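Long-range contact in putative nucleotide sugar epimerase/ dehydratase (Bordetella bronchiseptica, PDB 2Q1S), which binds NADH in a Rossmann fold and is probably a nucleotide-sugar epimerase or dehydratase of lipopolysaccharide O-antigen biosynthesis: residues A[43-55]-A[261-273]. Sequence-based numbering, arbitrary orientation.
Sequences FVGSNLVKRLLEL and IFVEDVANGLIAC. With NAI (1,4-dihydronicotinamide adenine dinucleotide), chain B.
Ala267 meets Leu48 where two helices cross on one side of the Rossmann-fold sheet; their CA atoms lie 4.8 Å apart, a spacing that the small alanine side chain permits. Helix 43-54 is the first helix of the Rossmann fold, which carries Gly45 of what looks like its glycine-rich GxGxxG motif, and it crosses helix 263-273 at -66°, the axes approaching to 8.8 Å.

Packing is tight on the sheet side. Leu48 has CG anti to its backbone nitrogen, which carries CD1 to Ile271 CG1 at 3.6 Å, while Val44 CG1 reaches both Val266 CG1 and Leu270 CD1. Both Leu48 and Leu270 touch Phe104 of strand 102-105.

At the cofactor end, Val263 CG2 approaches the Phe43 ring obliquely, 3.6 Å from CE1, and both valine methyls press on the Asn47 amide. That amide is fixed by ND2 bonds to Phe43 O and Pro214 O. Here the helix start grips the pyrophosphate of NADH: Phe43 N donates to O2A and Val44 N to O2N.

The other end is more polar and more open to solvent: Arg51, Leu55 and Asn268 are partly exposed, whereas Val44, Leu48, Val266 and Leu270 are buried. Ile271 CD1 still touches Arg51 CG and Leu55 CD1, but farther out Arg51 NH1 forms a salt bridge with OE1 of the solvent-exposed Glu54, and Leu55 CD2 covers one guanidinium face. The guanidinium stands 82° from the Asn268 amide plane. Arg51 NE donates to an in-plane lone pair of Asn268 OD1 at 2.8 Å (N-H...O angle 165°).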
loop_
_atom_site.group_PDB
_atom_site.type_symbol
_atom_site.label_atom_id
_atom_site.label_comp_id
_atom_site.label_asym_id
_atom_site.label_seq_id
_atom_site.Cartn_x
_atom_site.Cartn_y
_atom_site.Cartn_z
ATOM N N PHE A 43 18.521 -5.333 -14.025
ATOM C CA PHE A 43 18.923 -6.714 -14.282
ATOM C C PHE A 43 17.903 -7.456 -15.142
ATOM O O PHE A 43 18.195 -7.834 -16.289
ATOM C CB PHE A 43 19.170 -7.427 -12.949
ATOM C CG PHE A 43 19.271 -8.925 -13.043
ATOM C CD1 PHE A 43 19.974 -9.569 -14.088
ATOM C CD2 PHE A 43 18.705 -9.693 -12.031
ATOM C CE1 PHE A 43 20.040 -10.957 -14.120
ATOM C CE2 PHE A 43 18.796 -11.078 -12.058
ATOM C CZ PHE A 43 19.459 -11.710 -13.117
ATOM N N VAL A 44 16.693 -7.667 -14.624
ATOM C CA VAL A 44 15.664 -8.373 -15.394
ATOM C C VAL A 44 15.298 -7.520 -16.605
ATOM O O VAL A 44 15.174 -8.036 -17.706
ATOM C CB VAL A 44 14.421 -8.655 -14.540
ATOM C CG1 VAL A 44 13.331 -9.263 -15.414
ATOM C CG2 VAL A 44 14.799 -9.601 -13.381
ATOM N N GLY A 45 15.204 -6.206 -16.414
ATOM C CA GLY A 45 14.791 -5.308 -17.486
ATOM C C GLY A 45 15.695 -5.324 -18.702
ATOM O O GLY A 45 15.154 -5.458 -19.821
ATOM N N SER A 46 17.006 -5.187 -18.477
ATOM C CA SER A 46 17.996 -5.245 -19.602
ATOM C C SER A 46 17.859 -6.562 -20.381
ATOM O O SER A 46 17.953 -6.557 -21.621
ATOM C CB SER A 46 19.428 -5.043 -19.109
ATOM O OG SER A 46 19.814 -6.121 -18.294
ATOM N N ASN A 47 17.648 -7.671 -19.669
ATOM C CA ASN A 47 17.483 -8.981 -20.323
ATOM C C ASN A 47 16.194 -9.066 -21.102
ATOM O O ASN A 47 16.144 -9.647 -22.195
ATOM C CB ASN A 47 17.595 -10.139 -19.307
ATOM C CG ASN A 47 19.040 -10.459 -18.962
ATOM O OD1 ASN A 47 19.733 -11.183 -19.719
ATOM N ND2 ASN A 47 19.526 -9.908 -17.842
ATOM N N LEU A 48 15.116 -8.507 -20.555
ATOM C CA LEU A 48 13.857 -8.425 -21.267
ATOM C C LEU A 48 13.981 -7.585 -22.550
ATOM O O LEU A 48 13.444 -7.956 -23.607
ATOM C CB LEU A 48 12.774 -7.843 -20.332
ATOM C CG LEU A 48 11.385 -7.720 -20.961
ATOM C CD1 LEU A 48 10.786 -9.036 -21.460
ATOM C CD2 LEU A 48 10.394 -7.068 -20.011
ATOM N N VAL A 49 14.631 -6.434 -22.456
ATOM C CA VAL A 49 14.841 -5.565 -23.615
ATOM C C VAL A 49 15.574 -6.327 -24.725
ATOM O O VAL A 49 15.129 -6.293 -25.878
ATOM C CB VAL A 49 15.491 -4.228 -23.230
ATOM C CG1 VAL A 49 15.857 -3.415 -24.458
ATOM C CG2 VAL A 49 14.522 -3.416 -22.326
ATOM N N LYS A 50 16.654 -7.029 -24.359
ATOM C CA LYS A 50 17.441 -7.830 -25.322
ATOM C C LYS A 50 16.531 -8.844 -26.011
ATOM O O LYS A 50 16.595 -9.021 -27.237
ATOM C CB LYS A 50 18.592 -8.571 -24.625
ATOM C CG LYS A 50 19.479 -9.425 -25.541
ATOM N N ARG A 51 15.689 -9.516 -25.230
ATOM C CA ARG A 51 14.834 -10.553 -25.790
ATOM C C ARG A 51 13.731 -9.957 -26.686
ATOM O O ARG A 51 13.433 -10.493 -27.785
ATOM C CB ARG A 51 14.300 -11.433 -24.667
ATOM C CG ARG A 51 13.374 -12.540 -25.099
ATOM C CD ARG A 51 14.054 -13.551 -26.048
ATOM N NE ARG A 51 13.166 -14.680 -26.300
ATOM C CZ ARG A 51 13.171 -15.402 -27.410
ATOM N NH1 ARG A 51 14.050 -15.127 -28.368
ATOM N NH2 ARG A 51 12.301 -16.403 -27.555
ATOM N N LEU A 52 13.200 -8.790 -26.285
ATOM C CA LEU A 52 12.192 -8.084 -27.096
ATOM C C LEU A 52 12.761 -7.668 -28.462
ATOM O O LEU A 52 12.103 -7.830 -29.495
ATOM C CB LEU A 52 11.666 -6.847 -26.372
ATOM C CG LEU A 52 10.737 -7.078 -25.157
ATOM C CD1 LEU A 52 10.575 -5.774 -24.370
ATOM C CD2 LEU A 52 9.418 -7.632 -25.570
ATOM N N LEU A 53 13.966 -7.118 -28.465
ATOM C CA LEU A 53 14.654 -6.823 -29.732
ATOM C C LEU A 53 14.853 -8.084 -30.596
ATOM O O LEU A 53 14.626 -8.041 -31.823
ATOM C CB LEU A 53 15.986 -6.109 -29.468
ATOM C CG LEU A 53 15.905 -4.756 -28.754
ATOM C CD1 LEU A 53 17.293 -4.286 -28.278
ATOM C CD2 LEU A 53 15.213 -3.680 -29.592
ATOM N N GLU A 54 15.240 -9.207 -29.975
ATOM C CA GLU A 54 15.361 -10.491 -30.719
ATOM C C GLU A 54 14.044 -10.912 -31.374
ATOM O O GLU A 54 14.035 -11.498 -32.474
ATOM C CB GLU A 54 15.762 -11.626 -29.793
ATOM C CG GLU A 54 17.213 -11.698 -29.420
ATOM C CD GLU A 54 17.471 -12.727 -28.324
ATOM O OE1 GLU A 54 16.668 -13.697 -28.191
ATOM O OE2 GLU A 54 18.488 -12.558 -27.606
ATOM N N LEU A 55 12.939 -10.645 -30.675
ATOM C CA LEU A 55 11.614 -10.984 -31.183
ATOM C C LEU A 55 11.108 -9.972 -32.205
ATOM O O LEU A 55 10.012 -10.138 -32.743
ATOM C CB LEU A 55 10.614 -11.119 -30.015
ATOM C CG LEU A 55 10.898 -12.264 -29.044
ATOM C CD1 LEU A 55 9.871 -12.251 -27.910
ATOM C CD2 LEU A 55 10.911 -13.606 -29.748
ATOM N N ILE A 261 15.834 -19.229 -10.581
ATOM C CA ILE A 261 15.346 -19.231 -11.965
ATOM C C ILE A 261 16.248 -18.339 -12.814
ATOM O O ILE A 261 16.610 -17.244 -12.401
ATOM C CB ILE A 261 13.849 -18.803 -12.076
ATOM C CG1 ILE A 261 13.363 -18.894 -13.536
ATOM C CG2 ILE A 261 13.610 -17.408 -11.426
ATOM C CD1 ILE A 261 11.883 -18.703 -13.723
ATOM N N PHE A 262 16.622 -18.832 -13.999
ATOM C CA PHE A 262 17.569 -18.108 -14.851
ATOM C C PHE A 262 16.868 -16.928 -15.513
ATOM O O PHE A 262 15.713 -17.050 -15.935
ATOM C CB PHE A 262 18.146 -19.081 -15.886
ATOM C CG PHE A 262 19.236 -18.509 -16.757
ATOM C CD1 PHE A 262 20.415 -18.029 -16.209
ATOM C CD2 PHE A 262 19.075 -18.479 -18.152
ATOM C CE1 PHE A 262 21.440 -17.545 -17.037
ATOM C CE2 PHE A 262 20.097 -17.971 -18.993
ATOM C CZ PHE A 262 21.265 -17.485 -18.428
ATOM N N VAL A 263 17.585 -15.822 -15.665
ATOM C CA VAL A 263 16.948 -14.573 -16.050
ATOM C C VAL A 263 16.328 -14.624 -17.462
ATOM O O VAL A 263 15.291 -14.026 -17.692
ATOM C CB VAL A 263 17.942 -13.380 -15.931
ATOM C CG1 VAL A 263 19.128 -13.485 -16.969
ATOM C CG2 VAL A 263 17.222 -12.051 -16.022
ATOM N N GLU A 264 16.929 -15.361 -18.392
ATOM C CA GLU A 264 16.336 -15.479 -19.715
ATOM C C GLU A 264 15.002 -16.212 -19.687
ATOM O O GLU A 264 14.134 -15.910 -20.489
ATOM C CB GLU A 264 17.324 -16.159 -20.671
ATOM C CG GLU A 264 18.631 -15.306 -20.827
ATOM C CD GLU A 264 19.674 -15.892 -21.773
ATOM O OE1 GLU A 264 19.365 -16.863 -22.508
ATOM O OE2 GLU A 264 20.818 -15.358 -21.772
ATOM N N ASP A 265 14.841 -17.168 -18.768
ATOM C CA ASP A 265 13.536 -17.801 -18.554
ATOM C C ASP A 265 12.541 -16.766 -17.993
ATOM O O ASP A 265 11.384 -16.747 -18.420
ATOM C CB ASP A 265 13.615 -18.999 -17.604
ATOM C CG ASP A 265 14.167 -20.275 -18.292
ATOM O OD1 ASP A 265 14.151 -20.379 -19.549
ATOM O OD2 ASP A 265 14.593 -21.176 -17.544
ATOM N N VAL A 266 12.985 -15.927 -17.062
ATOM C CA VAL A 266 12.100 -14.891 -16.516
ATOM C C VAL A 266 11.681 -13.942 -17.648
ATOM O O VAL A 266 10.500 -13.594 -17.742
ATOM C CB VAL A 266 12.765 -14.130 -15.338
ATOM C CG1 VAL A 266 11.911 -12.888 -14.955
ATOM C CG2 VAL A 266 12.985 -15.077 -14.166
ATOM N N ALA A 267 12.629 -13.480 -18.477
ATOM C CA ALA A 267 12.241 -12.634 -19.613
ATOM C C ALA A 267 11.172 -13.298 -20.512
ATOM O O ALA A 267 10.167 -12.667 -20.863
ATOM C CB ALA A 267 13.434 -12.191 -20.421
ATOM N N ASN A 268 11.364 -14.577 -20.844
ATOM C CA ASN A 268 10.359 -15.267 -21.625
ATOM C C ASN A 268 9.017 -15.423 -20.892
ATOM O O ASN A 268 7.963 -15.366 -21.521
ATOM C CB ASN A 268 10.884 -16.615 -22.134
ATOM C CG ASN A 268 11.882 -16.440 -23.255
ATOM O OD1 ASN A 268 11.694 -15.580 -24.122
ATOM N ND2 ASN A 268 12.939 -17.253 -23.258
ATOM N N GLY A 269 9.076 -15.646 -19.584
ATOM C CA GLY A 269 7.861 -15.705 -18.734
ATOM C C GLY A 269 7.086 -14.397 -18.764
ATOM O O GLY A 269 5.863 -14.409 -18.942
ATOM N N LEU A 270 7.810 -13.274 -18.655
ATOM C CA LEU A 270 7.186 -11.961 -18.714
ATOM C C LEU A 270 6.555 -11.732 -20.090
ATOM O O LEU A 270 5.428 -11.237 -20.191
ATOM C CB LEU A 270 8.239 -10.874 -18.468
ATOM C CG LEU A 270 8.745 -10.735 -17.019
ATOM C CD1 LEU A 270 9.973 -9.909 -17.008
ATOM C CD2 LEU A 270 7.662 -10.086 -16.103
ATOM N N ILE A 271 7.261 -12.140 -21.151
ATOM C CA ILE A 271 6.693 -12.031 -22.489
ATOM C C ILE A 271 5.435 -12.905 -22.672
ATOM O O ILE A 271 4.426 -12.488 -23.306
ATOM C CB ILE A 271 7.779 -12.324 -23.546
ATOM C CG1 ILE A 271 8.816 -11.178 -23.524
ATOM C CG2 ILE A 271 7.140 -12.522 -24.944
ATOM C CD1 ILE A 271 10.109 -11.506 -24.222
ATOM N N ALA A 272 5.443 -14.108 -22.111
ATOM C CA ALA A 272 4.244 -14.968 -22.165
ATOM C C ALA A 272 3.057 -14.357 -21.411
ATOM O O ALA A 272 1.911 -14.466 -21.835
ATOM C CB ALA A 272 4.557 -16.371 -21.655
ATOM N N CYS A 273 3.345 -13.716 -20.286
ATOM C CA CYS A 273 2.306 -12.991 -19.552
ATOM C C CYS A 273 1.729 -11.884 -20.433
ATOM O O CYS A 273 0.522 -11.701 -20.466
ATOM C CB CYS A 273 2.887 -12.386 -18.270
ATOM S SG CYS A 273 3.131 -13.625 -16.943
HETATM P PA NAI B . 17.002 -3.903 -10.545
HETATM O O1A NAI B . 17.235 -3.035 -9.361
HETATM O O2A NAI B . 18.210 -4.323 -11.415
HETATM O O5B NAI B . 15.913 -3.327 -11.475
HETATM C C5B NAI B . 14.980 -2.304 -11.111
HETATM C C4B NAI B . 15.127 -1.092 -12.014
HETATM O O4B NAI B . 14.210 -0.091 -11.587
HETATM C C3B NAI B . 16.552 -0.487 -11.919
HETATM O O3B NAI B . 17.101 -0.325 -13.238
HETATM C C2B NAI B . 16.298 0.882 -11.306
HETATM O O2B NAI B . 17.192 1.968 -11.699
HETATM C C1B NAI B . 14.873 1.179 -11.777
HETATM N N9A NAI B . 14.181 2.209 -11.023
HETATM C C8A NAI B . 14.228 2.420 -9.671
HETATM N N7A NAI B . 13.420 3.435 -9.360
HETATM C C5A NAI B . 12.816 3.902 -10.490
HETATM C C6A NAI B . 11.860 4.957 -10.854
HETATM N N6A NAI B . 11.316 5.788 -9.957
HETATM N N1A NAI B . 11.491 5.112 -12.164
HETATM C C2A NAI B . 12.039 4.282 -13.093
HETATM N N3A NAI B . 12.911 3.285 -12.867
HETATM C C4A NAI B . 13.337 3.038 -11.578
HETATM O O3 NAI B . 16.349 -5.222 -9.920
HETATM P PN NAI B . 15.719 -6.519 -10.672
HETATM O O1N NAI B . 16.107 -7.715 -9.960
HETATM O O2N NAI B . 15.958 -6.305 -12.145
HETATM O O5D NAI B . 14.119 -6.242 -10.450
HETATM C C5D NAI B . 13.207 -6.097 -11.551
HETATM C C4D NAI B . 11.797 -6.330 -11.003
HETATM O O4D NAI B . 11.688 -7.669 -10.583
HETATM C C3D NAI B . 11.512 -5.521 -9.737
HETATM O O3D NAI B . 10.166 -5.038 -9.835
HETATM C C2D NAI B . 11.683 -6.508 -8.623
HETATM O O2D NAI B . 10.898 -6.136 -7.458
HETATM C C1D NAI B . 11.167 -7.777 -9.243
HETATM N N1N NAI B . 11.666 -8.977 -8.624
HETATM C C2N NAI B . 12.960 -9.409 -8.785
HETATM C C3N NAI B . 13.402 -10.589 -8.193
HETATM C C7N NAI B . 14.839 -11.077 -8.347
HETATM O O7N NAI B . 15.150 -12.130 -7.818
HETATM N N7N NAI B . 15.675 -10.312 -9.095
HETATM C C4N NAI B . 12.495 -11.400 -7.459
HETATM C C5N NAI B . 11.151 -10.941 -7.346
HETATM C C6N NAI B . 10.766 -9.753 -7.966
#